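Local atomic coordinates of DUF2179 domain-containing protein (Eubacterium ventriosum, PDB entry 3HLU), a protein that is of unknown function but probably belongs to the YitT-type bacterial membrane proteins, this chain being its C-terminal DUF2179 domain, of the GlnB-like clan. Residues L31-L36 and I50-R55. Residues are numbered along the deposited sequence; the frame is centred on the assembly and turned at random.
Sequences LGVTML and IMCVMR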
# COMPACT_ATOMS: atom_id res chain seq x y z
N LEU A 31 7.89 4.74 17.81
CA LEU A 31 7.01 5.27 16.79
C LEU A 31 5.59 4.87 17.08
O LEU A 31 5.32 3.73 17.47
CB LEU A 31 7.41 4.73 15.42
CG LEU A 31 8.66 5.36 14.83
CD1 LEU A 31 9.13 4.48 13.74
CD2 LEU A 31 8.36 6.76 14.35
N GLY A 32 4.69 5.83 16.91
CA GLY A 32 3.27 5.58 17.02
C GLY A 32 2.69 5.21 15.67
O GLY A 32 2.84 5.94 14.68
N VAL A 33 2.03 4.05 15.63
CA VAL A 33 1.48 3.56 14.38
C VAL A 33 0.01 3.18 14.54
O VAL A 33 -0.46 2.83 15.65
CB VAL A 33 2.30 2.36 13.82
CG1 VAL A 33 3.79 2.63 13.98
CG2 VAL A 33 1.93 1.06 14.49
N THR A 34 -0.73 3.29 13.44
CA THR A 34 -2.11 2.82 13.40
C THR A 34 -2.18 1.60 12.49
O THR A 34 -1.56 1.56 11.44
CB THR A 34 -3.06 3.89 12.82
OG1 THR A 34 -2.58 5.20 13.14
CG2 THR A 34 -4.45 3.69 13.39
N MSE A 35 -2.92 0.60 12.93
CA MSE A 35 -3.09 -0.58 12.10
C MSE A 35 -4.32 -0.41 11.21
O MSE A 35 -5.42 -0.83 11.55
CB MSE A 35 -3.18 -1.83 12.96
CG MSE A 35 -2.63 -3.03 12.25
SE MSE A 35 -0.72 -2.85 11.92
CE MSE A 35 -0.09 -3.62 13.57
N LEU A 36 -4.11 0.22 10.07
CA LEU A 36 -5.13 0.44 9.05
C LEU A 36 -5.56 -0.82 8.30
O LEU A 36 -4.81 -1.78 8.14
CB LEU A 36 -4.62 1.48 8.06
CG LEU A 36 -5.49 1.72 6.83
CD1 LEU A 36 -6.90 2.10 7.26
CD2 LEU A 36 -4.89 2.80 5.92
N ILE A 50 0.23 -1.20 8.05
CA ILE A 50 0.73 -0.28 9.07
C ILE A 50 0.83 1.13 8.51
O ILE A 50 1.52 1.38 7.53
CB ILE A 50 2.13 -0.68 9.61
CG1 ILE A 50 2.14 -2.10 10.16
CG2 ILE A 50 2.58 0.28 10.69
CD1 ILE A 50 3.52 -2.57 10.49
N MSE A 51 0.13 2.07 9.15
CA MSE A 51 0.25 3.48 8.83
C MSE A 51 1.09 4.23 9.87
O MSE A 51 0.93 4.04 11.07
CB MSE A 51 -1.12 4.11 8.71
CG MSE A 51 -1.10 5.61 8.68
SE MSE A 51 -2.90 6.22 8.27
CE MSE A 51 -3.89 4.57 8.69
N CYS A 52 1.98 5.09 9.41
CA CYS A 52 2.84 5.79 10.31
C CYS A 52 3.32 7.08 9.66
O CYS A 52 3.83 7.07 8.55
CB CYS A 52 4.02 4.91 10.69
SG CYS A 52 5.13 5.63 11.92
N VAL A 53 3.13 8.20 10.36
CA VAL A 53 3.68 9.47 9.92
C VAL A 53 5.04 9.62 10.56
O VAL A 53 5.24 9.29 11.72
CB VAL A 53 2.79 10.64 10.33
CG1 VAL A 53 1.40 10.48 9.74
CG2 VAL A 53 2.72 10.74 11.85
N MSE A 54 6.00 10.12 9.78
CA MSE A 54 7.38 10.13 10.22
C MSE A 54 8.26 10.94 9.29
O MSE A 54 7.91 11.20 8.15
CB MSE A 54 7.89 8.69 10.29
CG MSE A 54 8.20 8.10 8.92
SE MSE A 54 8.75 6.21 8.96
CE MSE A 54 6.99 5.35 8.81
N ARG A 55 9.42 11.35 9.81
CA ARG A 55 10.40 12.10 9.06
C ARG A 55 11.24 11.11 8.26
O ARG A 55 11.25 9.92 8.58
CB ARG A 55 11.28 12.91 10.03
CG ARG A 55 10.54 13.38 11.30
CD ARG A 55 11.33 14.38 12.13
NE ARG A 55 11.04 15.77 11.75
CZ ARG A 55 11.51 16.84 12.39
NH1 ARG A 55 11.19 18.06 11.98
NH2 ARG A 55 12.30 16.69 13.45
O HOH W 1 1.06 7.57 13.10
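Thr34 and Met51 carry the sole pair of backbone hydrogen bonds between 31-36 and 50-55, and at Gly32 and Val53 direct bonding gives way to a water. Thr34 N donates a hydrogen bond to Met51 O at 3.0 Å, in the carbonyl plane, and Met51 N returns the bond to Thr34 O at 2.9 Å, almost straight at 169°. Two residue pairs beyond, past Val33 and Cys52, the water donates to Gly32 O and weakly accepts from Val53 N. The N-to-C directions of 34-36 and 50-54 are 135° apart, about 45° short of antiparallel.

Side chains divide between the two faces. On one, the selenium of Met35, a selenomethionine, is turned onto Ile50 CG1 by chi2 (65°), while Ile50 CG2 meets Val33 CB at 3.8 Å. Cys52 SG, anti to its own backbone N, approaches Val33 CG1 at 3.9 Å and, more loosely, Leu31 CD2. Helix 18-28 packs on this side, with Ala22 touching both Met35 and Ile50. Met51, also a selenomethionine, is on the other face with Thr34; its chain is extended as far as the selenium, then turns its terminal methyl onto Leu36 CB and CD2.

Met35 centres an inverse gamma turn, marked by a weak bond from Leu36 N to Thr34 O. The strands form a beta hairpin, 34-40 outermost in the chain's four-stranded antiparallel sheet and 48-54 next to it, within an alpha-beta half sandwich.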